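Local coordinates for CELL division control protein 6 (Pyrobaculum aerophilum, PDB 1FNN), which binds ADP and magnesium and, as an AAA+ ATPase of the Cdc6/Cdc18 family, is probably involved in regulating DNA replication, at residues G92-S97 with L125-V130; A114-H119 with I146-E151; L295-S300 with P307-G312; S337-L342 with G346-R351. One frame throughout, in Å; residues are numbered along the deposited sequence.

Interaction 1: G92-S97 with L125-V130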
loop_
_atom_site.group_PDB
_atom_site.type_symbol
_atom_site.label_atom_id
_atom_site.label_comp_id
_atom_site.label_asym_id
_atom_site.label_seq_id
_atom_site.Cartn_x
_atom_site.Cartn_y
_atom_site.Cartn_z
ATOM N N GLY A 92 3.562 -16.965 -23.399
ATOM C CA GLY A 92 3.256 -16.021 -24.447
ATOM C C GLY A 92 3.784 -14.617 -24.150
ATOM O O GLY A 92 4.305 -13.932 -25.047
ATOM N N GLU A 93 3.605 -14.130 -22.914
ATOM C CA GLU A 93 4.097 -12.800 -22.566
ATOM C C GLU A 93 5.622 -12.776 -22.502
ATOM O O GLU A 93 6.246 -11.888 -23.097
ATOM C CB GLU A 93 3.457 -12.297 -21.268
ATOM C CG GLU A 93 3.970 -10.935 -20.808
ATOM C CD GLU A 93 3.703 -9.825 -21.811
ATOM O OE1 GLU A 93 2.951 -10.112 -22.777
ATOM O OE2 GLU A 93 4.236 -8.696 -21.632
ATOM N N ILE A 94 6.263 -13.863 -22.062
ATOM C CA ILE A 94 7.722 -13.949 -22.065
ATOM C C ILE A 94 8.244 -13.921 -23.492
ATOM O O ILE A 94 9.201 -13.245 -23.859
ATOM C CB ILE A 94 8.182 -15.280 -21.412
ATOM C CG1 ILE A 94 7.957 -15.188 -19.904
ATOM C CG2 ILE A 94 9.654 -15.603 -21.673
ATOM C CD1 ILE A 94 8.138 -16.482 -19.133
ATOM N N ALA A 95 7.567 -14.709 -24.350
ATOM C CA ALA A 95 7.935 -14.777 -25.765
ATOM C C ALA A 95 7.804 -13.441 -26.472
ATOM O O ALA A 95 8.611 -12.983 -27.310
ATOM C CB ALA A 95 7.003 -15.822 -26.405
ATOM N N ARG A 96 6.706 -12.744 -26.167
ATOM C CA ARG A 96 6.529 -11.402 -26.717
ATOM C C ARG A 96 7.599 -10.457 -26.204
ATOM O O ARG A 96 8.203 -9.682 -26.962
ATOM C CB ARG A 96 5.137 -10.912 -26.332
ATOM C CG ARG A 96 4.697 -9.644 -27.037
ATOM C CD ARG A 96 3.471 -9.039 -26.368
ATOM N NE ARG A 96 3.761 -7.841 -25.605
ATOM C CZ ARG A 96 4.640 -7.597 -24.659
ATOM N NH1 ARG A 96 5.495 -8.505 -24.201
ATOM N NH2 ARG A 96 4.716 -6.396 -24.099
ATOM N N SER A 97 7.898 -10.552 -24.895
ATOM C CA SER A 97 8.897 -9.615 -24.350
ATOM C C SER A 97 10.273 -9.919 -24.903
ATOM O O SER A 97 11.065 -9.009 -25.122
ATOM C CB SER A 97 8.854 -9.659 -22.808
ATOM O OG SER A 97 10.066 -9.023 -22.353
ATOM N N LEU A 125 21.146 -14.991 -24.492
ATOM C CA LEU A 125 20.365 -13.966 -23.818
ATOM C C LEU A 125 20.403 -14.261 -22.311
ATOM O O LEU A 125 20.745 -15.369 -21.916
ATOM C CB LEU A 125 18.885 -14.005 -24.200
ATOM C CG LEU A 125 18.532 -13.844 -25.684
ATOM C CD1 LEU A 125 17.071 -14.212 -25.904
ATOM C CD2 LEU A 125 18.881 -12.456 -26.181
ATOM N N TYR A 126 20.139 -13.230 -21.539
ATOM C CA TYR A 126 20.083 -13.337 -20.071
ATOM C C TYR A 126 18.800 -12.586 -19.684
ATOM O O TYR A 126 18.578 -11.456 -20.127
ATOM C CB TYR A 126 21.336 -12.716 -19.448
ATOM C CG TYR A 126 22.621 -13.454 -19.782
ATOM C CD1 TYR A 126 23.426 -13.029 -20.838
ATOM C CD2 TYR A 126 23.025 -14.573 -19.053
ATOM C CE1 TYR A 126 24.598 -13.686 -21.168
ATOM C CE2 TYR A 126 24.188 -15.247 -19.358
ATOM C CZ TYR A 126 24.966 -14.793 -20.418
ATOM O OH TYR A 126 26.127 -15.469 -20.715
ATOM N N MET A 127 17.920 -13.304 -19.010
ATOM C CA MET A 127 16.610 -12.849 -18.612
ATOM C C MET A 127 16.518 -12.636 -17.089
ATOM O O MET A 127 16.785 -13.552 -16.315
ATOM C CB MET A 127 15.592 -13.927 -19.042
ATOM C CG MET A 127 14.186 -13.602 -18.627
ATOM S SD MET A 127 12.859 -14.556 -19.298
ATOM C CE MET A 127 13.266 -16.238 -18.830
ATOM N N PHE A 128 16.150 -11.427 -16.701
ATOM C CA PHE A 128 15.740 -11.161 -15.310
ATOM C C PHE A 128 14.205 -11.259 -15.319
ATOM O O PHE A 128 13.520 -10.337 -15.767
ATOM C CB PHE A 128 16.222 -9.787 -14.896
ATOM C CG PHE A 128 15.731 -9.167 -13.629
ATOM C CD1 PHE A 128 15.736 -7.790 -13.511
ATOM C CD2 PHE A 128 15.269 -9.911 -12.555
ATOM C CE1 PHE A 128 15.289 -7.162 -12.350
ATOM C CE2 PHE A 128 14.821 -9.295 -11.397
ATOM C CZ PHE A 128 14.830 -7.917 -11.295
ATOM N N LEU A 129 13.698 -12.376 -14.852
ATOM C CA LEU A 129 12.283 -12.681 -14.886
ATOM C C LEU A 129 11.608 -12.400 -13.550
ATOM O O LEU A 129 12.093 -12.754 -12.468
ATOM C CB LEU A 129 12.128 -14.149 -15.294
ATOM C CG LEU A 129 10.713 -14.730 -15.346
ATOM C CD1 LEU A 129 9.851 -14.038 -16.418
ATOM C CD2 LEU A 129 10.768 -16.242 -15.581
ATOM N N VAL A 130 10.602 -11.523 -13.597
ATOM C CA VAL A 130 9.871 -11.199 -12.382
ATOM C C VAL A 130 8.479 -11.824 -12.520
ATOM O O VAL A 130 7.744 -11.494 -13.463
ATOM C CB VAL A 130 9.742 -9.666 -12.188
ATOM C CG1 VAL A 130 8.863 -9.399 -10.972
ATOM C CG2 VAL A 130 11.128 -9.019 -12.013
#

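Interaction 2: A114-H119 with I146-E151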
loop_
_atom_site.group_PDB
_atom_site.type_symbol
_atom_site.label_atom_id
_atom_site.label_comp_id
_atom_site.label_asym_id
_atom_site.label_seq_id
_atom_site.Cartn_x
_atom_site.Cartn_y
_atom_site.Cartn_z
ATOM N N ALA A 114 11.032 -25.755 -24.221
ATOM C CA ALA A 114 12.202 -26.045 -25.073
ATOM C C ALA A 114 12.475 -24.863 -26.012
ATOM O O ALA A 114 13.643 -24.558 -26.271
ATOM C CB ALA A 114 11.893 -27.320 -25.847
ATOM N N LEU A 115 11.440 -24.302 -26.604
ATOM C CA LEU A 115 11.640 -23.126 -27.492
ATOM C C LEU A 115 12.276 -21.944 -26.761
ATOM O O LEU A 115 13.249 -21.324 -27.195
ATOM C CB LEU A 115 10.303 -22.711 -28.101
ATOM C CG LEU A 115 10.334 -21.544 -29.122
ATOM C CD1 LEU A 115 11.218 -21.863 -30.314
ATOM C CD2 LEU A 115 8.921 -21.217 -29.578
ATOM N N LEU A 116 11.792 -21.683 -25.550
ATOM C CA LEU A 116 12.334 -20.602 -24.709
ATOM C C LEU A 116 13.756 -20.901 -24.341
ATOM O O LEU A 116 14.664 -20.064 -24.466
ATOM C CB LEU A 116 11.417 -20.386 -23.473
ATOM C CG LEU A 116 12.074 -19.501 -22.386
ATOM C CD1 LEU A 116 12.321 -18.109 -22.961
ATOM C CD2 LEU A 116 11.220 -19.486 -21.130
ATOM N N VAL A 117 14.066 -22.164 -23.995
ATOM C CA VAL A 117 15.487 -22.489 -23.745
ATOM C C VAL A 117 16.333 -22.295 -24.980
ATOM O O VAL A 117 17.469 -21.808 -24.950
ATOM C CB VAL A 117 15.585 -23.945 -23.218
ATOM C CG1 VAL A 117 17.009 -24.446 -23.222
ATOM C CG2 VAL A 117 14.980 -24.003 -21.813
ATOM N N GLU A 118 15.869 -22.791 -26.141
ATOM C CA GLU A 118 16.664 -22.636 -27.380
ATOM C C GLU A 118 16.989 -21.186 -27.694
ATOM O O GLU A 118 18.136 -20.751 -27.983
ATOM C CB GLU A 118 15.824 -23.247 -28.531
ATOM C CG GLU A 118 16.521 -23.048 -29.886
ATOM C CD GLU A 118 15.527 -23.243 -31.019
ATOM O OE1 GLU A 118 14.896 -24.316 -31.095
ATOM O OE2 GLU A 118 15.360 -22.329 -31.852
ATOM N N HIS A 119 15.955 -20.339 -27.603
ATOM C CA HIS A 119 16.191 -18.908 -27.879
ATOM C C HIS A 119 17.161 -18.292 -26.886
ATOM O O HIS A 119 18.104 -17.595 -27.294
ATOM C CB HIS A 119 14.862 -18.147 -27.925
ATOM C CG HIS A 119 14.231 -18.119 -29.284
ATOM N ND1 HIS A 119 14.340 -17.023 -30.122
ATOM C CD2 HIS A 119 13.489 -19.051 -29.944
ATOM C CE1 HIS A 119 13.686 -17.289 -31.245
ATOM N NE2 HIS A 119 13.164 -18.504 -31.162
ATOM N N ILE A 146 10.588 -21.696 -11.449
ATOM C CA ILE A 146 11.639 -21.794 -10.447
ATOM C C ILE A 146 12.714 -22.781 -10.848
ATOM O O ILE A 146 13.892 -22.471 -10.652
ATOM C CB ILE A 146 11.063 -22.212 -9.061
ATOM C CG1 ILE A 146 10.242 -21.038 -8.519
ATOM C CG2 ILE A 146 12.192 -22.591 -8.113
ATOM C CD1 ILE A 146 9.262 -21.385 -7.407
ATOM N N ARG A 147 12.349 -23.928 -11.404
ATOM C CA ARG A 147 13.314 -24.964 -11.749
ATOM C C ARG A 147 14.093 -24.686 -13.023
ATOM O O ARG A 147 15.282 -25.023 -13.081
ATOM C CB ARG A 147 12.606 -26.328 -11.890
ATOM C CG ARG A 147 12.205 -26.880 -10.528
ATOM C CD ARG A 147 11.204 -28.031 -10.596
ATOM N NE ARG A 147 11.553 -28.982 -9.560
ATOM C CZ ARG A 147 11.123 -30.153 -9.164
ATOM N NH1 ARG A 147 10.114 -30.799 -9.734
ATOM N NH2 ARG A 147 11.740 -30.724 -8.128
ATOM N N LEU A 148 13.492 -23.883 -13.908
ATOM C CA LEU A 148 14.142 -23.588 -15.181
ATOM C C LEU A 148 15.489 -22.928 -14.985
ATOM O O LEU A 148 16.470 -23.320 -15.616
ATOM C CB LEU A 148 13.207 -22.759 -16.066
ATOM C CG LEU A 148 13.637 -22.533 -17.519
ATOM C CD1 LEU A 148 13.907 -23.864 -18.222
ATOM C CD2 LEU A 148 12.556 -21.762 -18.274
ATOM N N GLY A 149 15.631 -21.966 -14.074
ATOM C CA GLY A 149 16.868 -21.274 -13.837
ATOM C C GLY A 149 18.025 -22.144 -13.374
ATOM O O GLY A 149 19.173 -21.690 -13.397
ATOM N N GLN A 150 17.769 -23.321 -12.829
ATOM C CA GLN A 150 18.786 -24.270 -12.433
ATOM C C GLN A 150 19.375 -25.071 -13.584
ATOM O O GLN A 150 20.469 -25.631 -13.456
ATOM C CB GLN A 150 18.210 -25.292 -11.444
ATOM C CG GLN A 150 18.335 -24.850 -10.003
ATOM C CD GLN A 150 18.202 -26.041 -9.053
ATOM O OE1 GLN A 150 18.889 -26.034 -8.032
ATOM N NE2 GLN A 150 17.348 -27.008 -9.395
ATOM N N GLU A 151 18.719 -25.125 -14.716
ATOM C CA GLU A 151 19.156 -25.900 -15.871
ATOM C C GLU A 151 20.234 -25.268 -16.709
ATOM O O GLU A 151 20.078 -25.073 -17.913
ATOM C CB GLU A 151 17.887 -26.218 -16.697
ATOM C CG GLU A 151 17.049 -27.132 -15.790
ATOM C CD GLU A 151 16.217 -28.163 -16.495
ATOM O OE1 GLU A 151 16.318 -28.253 -17.734
ATOM O OE2 GLU A 151 15.454 -28.891 -15.819
#

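Interaction 3: L295-S300 with P307-G312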
loop_
_atom_site.group_PDB
_atom_site.type_symbol
_atom_site.label_atom_id
_atom_site.label_comp_id
_atom_site.label_asym_id
_atom_site.label_seq_id
_atom_site.Cartn_x
_atom_site.Cartn_y
_atom_site.Cartn_z
ATOM N N LEU A 295 -19.866 13.102 19.930
ATOM C CA LEU A 295 -20.553 14.278 19.421
ATOM C C LEU A 295 -19.772 15.542 19.683
ATOM O O LEU A 295 -19.684 16.454 18.814
ATOM C CB LEU A 295 -21.979 14.465 20.005
ATOM C CG LEU A 295 -22.796 15.638 19.508
ATOM C CD1 LEU A 295 -22.835 15.662 17.957
ATOM C CD2 LEU A 295 -24.250 15.501 19.990
ATOM N N ALA A 296 -19.150 15.678 20.862
ATOM C CA ALA A 296 -18.422 16.892 21.160
ATOM C C ALA A 296 -17.203 17.061 20.181
ATOM O O ALA A 296 -16.742 18.180 19.952
ATOM C CB ALA A 296 -17.826 16.776 22.563
ATOM N N ILE A 297 -16.467 15.992 19.993
ATOM C CA ILE A 297 -15.274 16.012 19.106
ATOM C C ILE A 297 -15.757 16.419 17.718
ATOM O O ILE A 297 -15.194 17.284 17.057
ATOM C CB ILE A 297 -14.642 14.615 19.095
ATOM C CG1 ILE A 297 -13.993 14.286 20.454
ATOM C CG2 ILE A 297 -13.586 14.504 17.974
ATOM C CD1 ILE A 297 -13.617 12.809 20.558
ATOM N N VAL A 298 -16.811 15.823 17.194
ATOM C CA VAL A 298 -17.458 16.212 15.974
ATOM C C VAL A 298 -17.775 17.700 15.931
ATOM O O VAL A 298 -17.484 18.376 14.907
ATOM C CB VAL A 298 -18.722 15.404 15.673
ATOM C CG1 VAL A 298 -19.475 16.038 14.479
ATOM C CG2 VAL A 298 -18.437 13.942 15.384
ATOM N N ARG A 299 -18.375 18.276 16.979
ATOM C CA ARG A 299 -18.670 19.709 17.004
ATOM C C ARG A 299 -17.459 20.623 17.047
ATOM O O ARG A 299 -17.400 21.666 16.316
ATOM C CB ARG A 299 -19.613 20.099 18.198
ATOM C CG ARG A 299 -21.002 19.532 17.931
ATOM C CD ARG A 299 -22.121 20.213 18.704
ATOM N NE ARG A 299 -23.382 19.492 18.463
ATOM C CZ ARG A 299 -24.463 19.661 19.221
ATOM N NH1 ARG A 299 -24.423 20.512 20.238
ATOM N NH2 ARG A 299 -25.559 18.969 18.933
ATOM N N SER A 300 -16.408 20.290 17.757
ATOM C CA SER A 300 -15.218 21.104 17.784
ATOM C C SER A 300 -14.544 21.080 16.362
ATOM O O SER A 300 -13.911 22.078 16.046
ATOM C CB SER A 300 -14.148 20.637 18.745
ATOM O OG SER A 300 -14.696 20.413 20.038
ATOM N N PRO A 307 -7.723 19.762 10.675
ATOM C CA PRO A 307 -7.653 18.306 10.804
ATOM C C PRO A 307 -7.715 17.854 12.267
ATOM O O PRO A 307 -8.360 16.838 12.581
ATOM C CB PRO A 307 -6.323 17.938 10.145
ATOM C CG PRO A 307 -6.057 19.095 9.202
ATOM C CD PRO A 307 -6.507 20.313 10.009
ATOM N N TYR A 308 -7.010 18.532 13.171
ATOM C CA TYR A 308 -6.986 18.102 14.569
ATOM C C TYR A 308 -7.548 19.114 15.563
ATOM O O TYR A 308 -7.574 20.324 15.326
ATOM C CB TYR A 308 -5.555 17.810 15.048
ATOM C CG TYR A 308 -4.908 16.719 14.236
ATOM C CD1 TYR A 308 -4.174 17.064 13.076
ATOM C CD2 TYR A 308 -5.012 15.390 14.585
ATOM C CE1 TYR A 308 -3.578 16.066 12.320
ATOM C CE2 TYR A 308 -4.412 14.417 13.822
ATOM C CZ TYR A 308 -3.691 14.754 12.685
ATOM O OH TYR A 308 -3.117 13.730 11.961
ATOM N N ILE A 309 -8.161 18.587 16.644
ATOM C CA ILE A 309 -8.526 19.481 17.760
ATOM C C ILE A 309 -7.897 18.855 18.995
ATOM O O ILE A 309 -7.470 17.699 19.055
ATOM C CB ILE A 309 -10.001 19.811 17.882
ATOM C CG1 ILE A 309 -10.912 18.572 17.852
ATOM C CG2 ILE A 309 -10.507 20.745 16.793
ATOM C CD1 ILE A 309 -11.064 17.861 19.160
ATOM N N THR A 310 -7.670 19.649 20.014
ATOM C CA THR A 310 -6.983 19.193 21.217
ATOM C C THR A 310 -7.934 18.442 22.142
ATOM O O THR A 310 -9.140 18.656 22.026
ATOM C CB THR A 310 -6.356 20.371 21.987
ATOM O OG1 THR A 310 -7.385 21.271 22.413
ATOM C CG2 THR A 310 -5.378 21.126 21.100
ATOM N N PHE A 311 -7.480 17.642 23.071
ATOM C CA PHE A 311 -8.317 16.989 24.073
ATOM C C PHE A 311 -9.038 18.048 24.908
ATOM O O PHE A 311 -10.246 17.923 25.153
ATOM C CB PHE A 311 -7.519 16.009 24.933
ATOM C CG PHE A 311 -8.374 15.307 25.984
ATOM C CD1 PHE A 311 -8.830 14.026 25.765
ATOM C CD2 PHE A 311 -8.712 15.934 27.161
ATOM C CE1 PHE A 311 -9.607 13.372 26.704
ATOM C CE2 PHE A 311 -9.490 15.294 28.110
ATOM C CZ PHE A 311 -9.936 14.009 27.874
ATOM N N GLY A 312 -8.379 19.154 25.253
ATOM C CA GLY A 312 -9.013 20.234 26.001
ATOM C C GLY A 312 -10.177 20.866 25.266
ATOM O O GLY A 312 -11.250 21.229 25.795
#

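Interaction 4: S337-L342 with G346-R351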
loop_
_atom_site.group_PDB
_atom_site.type_symbol
_atom_site.label_atom_id
_atom_site.label_comp_id
_atom_site.label_asym_id
_atom_site.label_seq_id
_atom_site.Cartn_x
_atom_site.Cartn_y
_atom_site.Cartn_z
ATOM N N SER A 337 -10.613 7.696 29.102
ATOM C CA SER A 337 -10.899 6.324 28.728
ATOM C C SER A 337 -11.863 6.293 27.547
ATOM O O SER A 337 -11.769 5.312 26.828
ATOM C CB SER A 337 -11.566 5.483 29.852
ATOM O OG SER A 337 -10.910 5.940 31.049
ATOM N N TYR A 338 -12.838 7.195 27.479
ATOM C CA TYR A 338 -13.701 7.153 26.293
ATOM C C TYR A 338 -12.834 7.411 25.047
ATOM O O TYR A 338 -13.101 6.785 24.036
ATOM C CB TYR A 338 -14.779 8.225 26.347
ATOM C CG TYR A 338 -15.823 8.027 27.461
ATOM C CD1 TYR A 338 -16.361 9.153 28.039
ATOM C CD2 TYR A 338 -16.219 6.778 27.887
ATOM C CE1 TYR A 338 -17.314 9.047 29.057
ATOM C CE2 TYR A 338 -17.177 6.656 28.907
ATOM C CZ TYR A 338 -17.703 7.786 29.470
ATOM O OH TYR A 338 -18.651 7.695 30.484
ATOM N N LEU A 339 -11.924 8.393 25.137
ATOM C CA LEU A 339 -11.084 8.648 23.947
ATOM C C LEU A 339 -10.249 7.438 23.559
ATOM O O LEU A 339 -10.136 7.084 22.370
ATOM C CB LEU A 339 -10.140 9.832 24.191
ATOM C CG LEU A 339 -9.277 10.176 22.945
ATOM C CD1 LEU A 339 -10.187 10.539 21.771
ATOM C CD2 LEU A 339 -8.368 11.303 23.358
ATOM N N ASN A 340 -9.670 6.766 24.564
ATOM C CA ASN A 340 -8.969 5.513 24.315
ATOM C C ASN A 340 -9.802 4.476 23.591
ATOM O O ASN A 340 -9.284 3.773 22.730
ATOM C CB ASN A 340 -8.592 4.876 25.661
ATOM C CG ASN A 340 -7.081 4.954 25.758
ATOM O OD1 ASN A 340 -6.476 4.107 25.095
ATOM N ND2 ASN A 340 -6.660 5.930 26.545
ATOM N N ASP A 341 -11.062 4.308 24.037
ATOM C CA ASP A 341 -11.948 3.340 23.383
ATOM C C ASP A 341 -12.283 3.746 21.958
ATOM O O ASP A 341 -12.292 2.942 21.004
ATOM C CB ASP A 341 -13.233 3.178 24.250
ATOM C CG ASP A 341 -14.165 2.141 23.696
ATOM O OD1 ASP A 341 -13.855 0.931 23.653
ATOM O OD2 ASP A 341 -15.291 2.461 23.254
ATOM N N LEU A 342 -12.594 5.020 21.730
ATOM C CA LEU A 342 -12.917 5.477 20.353
ATOM C C LEU A 342 -11.686 5.292 19.455
ATOM O O LEU A 342 -11.823 4.820 18.318
ATOM C CB LEU A 342 -13.307 6.960 20.408
ATOM C CG LEU A 342 -14.632 7.309 21.103
ATOM C CD1 LEU A 342 -14.709 8.841 21.280
ATOM C CD2 LEU A 342 -15.856 6.804 20.306
ATOM N N GLY A 346 -11.115 2.677 16.025
ATOM C CA GLY A 346 -10.939 3.243 14.670
ATOM C C GLY A 346 -11.934 4.349 14.373
ATOM O O GLY A 346 -11.977 4.854 13.245
ATOM N N ILE A 347 -12.642 4.851 15.402
ATOM C CA ILE A 347 -13.621 5.911 15.182
ATOM C C ILE A 347 -12.969 7.263 15.063
ATOM O O ILE A 347 -13.376 8.154 14.316
ATOM C CB ILE A 347 -14.708 5.910 16.311
ATOM C CG1 ILE A 347 -15.457 4.587 16.252
ATOM C CG2 ILE A 347 -15.708 7.046 16.107
ATOM C CD1 ILE A 347 -16.353 4.293 17.456
ATOM N N VAL A 348 -11.920 7.480 15.865
ATOM C CA VAL A 348 -11.146 8.718 15.919
ATOM C C VAL A 348 -9.661 8.354 15.779
ATOM O O VAL A 348 -9.346 7.180 16.011
ATOM C CB VAL A 348 -11.504 9.217 17.333
ATOM C CG1 VAL A 348 -10.372 9.152 18.315
ATOM C CG2 VAL A 348 -12.396 10.442 17.352
ATOM N N GLU A 349 -8.816 9.286 15.352
ATOM C CA GLU A 349 -7.373 9.004 15.386
ATOM C C GLU A 349 -6.738 9.989 16.313
ATOM O O GLU A 349 -7.240 11.129 16.387
ATOM C CB GLU A 349 -6.797 9.142 13.940
ATOM C CG GLU A 349 -7.402 8.037 13.044
ATOM C CD GLU A 349 -8.697 8.469 12.372
ATOM O OE1 GLU A 349 -8.878 9.636 11.962
ATOM O OE2 GLU A 349 -9.611 7.623 12.226
ATOM N N THR A 350 -5.684 9.647 17.049
ATOM C CA THR A 350 -5.080 10.652 17.921
ATOM C C THR A 350 -3.582 10.715 17.656
ATOM O O THR A 350 -3.014 9.730 17.192
ATOM C CB THR A 350 -5.259 10.328 19.437
ATOM O OG1 THR A 350 -4.654 9.081 19.709
ATOM C CG2 THR A 350 -6.751 10.214 19.778
ATOM N N ARG A 351 -2.966 11.829 17.983
ATOM C CA ARG A 351 -1.524 11.969 17.831
ATOM C C ARG A 351 -1.078 12.877 18.994
ATOM O O ARG A 351 -1.819 13.797 19.319
ATOM C CB ARG A 351 -0.999 12.692 16.613
ATOM C CG ARG A 351 -1.774 13.159 15.436
ATOM C CD ARG A 351 -0.848 13.859 14.408
ATOM N NE ARG A 351 0.376 13.112 14.282
ATOM C CZ ARG A 351 0.749 12.111 13.517
ATOM N NH1 ARG A 351 -0.062 11.570 12.625
ATOM N NH2 ARG A 351 1.987 11.628 13.646
#

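Interaction 1: G92-S97 with L125-V130
Helix 87-97 lies over one side of strand 127-132, the backbones coming nearest where the CA atoms of I94 and L129 stand 8.6 Å apart. No hydrogen bond spans that distance, so apolar side chains fill it. I94 supplies both of its branches. CG2 lies anti to the backbone N and touches the sulfur of M127 (I94 CG2 to M127 SD, 4.1 Å), while CG1, anti to the carbonyl carbon, carries the CD1 methyl to L129 (I94 CD1 to L129 CD1, 4.0 Å). Each strand side chain meets I94 at about a right angle. A beta-branched isoleucine suits this place because its fork can touch two strand residues at once. The extended chain of M127 (chi1 177°) brings its polarisable sulfur to the isoleucine methyl. On the helix's outer side, R96 and E93 attract one another by charge, without a directed N-H. F128, between M127 and L129, faces L61 and W65 of helix 57-68. Helices thus cover both faces of a parallel sheet, the three-layer alpha/beta sandwich of P-loop NTPases; the strand ends at D132, a residue seen to bind magnesium in a structure of this protein, though not in the present model.

Interaction 2: A114-H119 with I146-E151
L148 of helix 139-148 fits between L116 and V117 of helix 109-122, joining two helices that pack beside each other in the alpha/beta core of the AAA+ ATPase domain. The backbones stay well separated, with the CA atoms of V117 and L148 8.7 Å apart, and only apolar contact bridges the space. The side chain of L148 leaves CB towards the other helix. Its CG stands opposite the backbone N (chi1 -171°), which carries the fork outwards from the helix. Neither CB nor CG touches the partner segment; they serve as a stem for the two methyls. One of these, CD1, meets the CG2 methyl of V117 at 3.8 Å, and the other, CD2, meets the CD2 methyl of L116 at 3.9 Å. Leucine suits the position because its late branching sends one methyl to each of two consecutive helix residues, which it crosses obliquely. V117 branches at CB and so presents a methyl close to its own backbone, whereas L116 reaches further and sinks into the core, where it also touches I91 and I94 of helix 87-97. L148 in turn rests on I160 of the sheet, so the contact continues the hydrophobic layer above the strands. On the more polar side of helix 109-122, H119 bonds through ND1 to R123 NH2. L148 also opens a type I turn that ends at E151, the N-cap of the next helix, whose N donates to L148 O at 3.0 Å.

Interaction 3: L295-S300 with P307-G312
Between S300 and I309 the flat group that matters is a peptide carbonyl: the CG2 methyl of I309 lies over a face of the S300 carbonyl, 3.7 Å from S300 O. F311 leaves its backbone away from 295-300, and its ring meets H332 edge-to-face, with W336 also touching it at an inclined angle. I309 makes the contact with all three outer carbons of its side chain. Its CG1 sits between the backbone N and the carbonyl carbon (chi1 50°), which lays CG1 3.9 Å from the CB of S300; beyond it, CD1 comes to 4.4 Å from the CG2 of I297. In the order helix, short strand, helix, this is the start of a winged-helix domain: I309 belongs to the small outer strand that pairs with strand 364-367, and its side chain packs against the S300 and I297 face of helix 288-304. A glycine here would probably leave S300 CB and I297 CG2 without their isoleucine partner and open a gap between strand and helix. Serine suits the helix face, being small enough to let the isoleucine come close, while its hydroxyl has both D313 OD1 and the A296 carbonyl within reach. T310, the N-cap of helix 311-324, bonds through OG1 to D313 N.

Interaction 4: S337-L342 with G346-R351
L342 and I347 form the tight end of this contact, where helix 332-344 stops and the chain turns back on itself. I347 N donates to L342 O at 3.0 Å with an N-H...O angle of 149°, the nitrogen lying 23° off the carbonyl plane. G346 makes the turn possible: its positive phi belongs to a Schellman motif, and a side chain there would be pressed against the preceding carbonyl oxygen. Around this bond the apolar groups close in, the CD2 methyl of L342 resting 3.8 Å from the CD1 of I347 and L342 CB lying 4.2 Å from V348 CB. One turn earlier, L339 extends with CG anti to the backbone N (chi1 -178°), bringing CD1 to 3.7 Å from the CG1 of V348, which it crosses at about a right angle. L339 and T350 meet tip to tip through the threonine methyl, CG2; threonine thus gives carbon to the core from a strand position near the surface. An alanine in place of L339 would probably take from T350 CG2 its partner across the contact, remove one of V348's, and open a gap between helix and strand. The looser side is polar: N340 starts away from the strand, T350 is partly exposed, and D341 makes a weak, long ion pair with K345. On the strand's other side, E349 OE1 bonds to G369 N and R351 NH1 bridges to D225 OD1. A helix returning through a Schellman turn into a strand is consistent with passage from the third helix of a winged-helix core, after 288-304 and 311-324, into its wing hairpin with strand 364-367.

In the fold
Interactions 1 and 3 are made by buried residues throughout, while interactions 2 and 4 each include partly exposed ones (V117; G346 and T350). Interactions 1 and 2 lie in the AAA domain, interactions 3 and 4 in the winged-helix domain, the two pairs having centres at least 50 Å apart. Within each pair the contacts touch. L116 of interaction 2 packs on I94 of interaction 1, so helices 87-97, 109-122 and 139-148 form a single layer on one face of the parallel sheet. I297 of interaction 3 meets L342 and V348 of interaction 4, and both reach the same antiparallel sheet. Interactions 1 to 3 lack hydrogen bonds between their segments; interaction 4 adds a backbone bond at its turn.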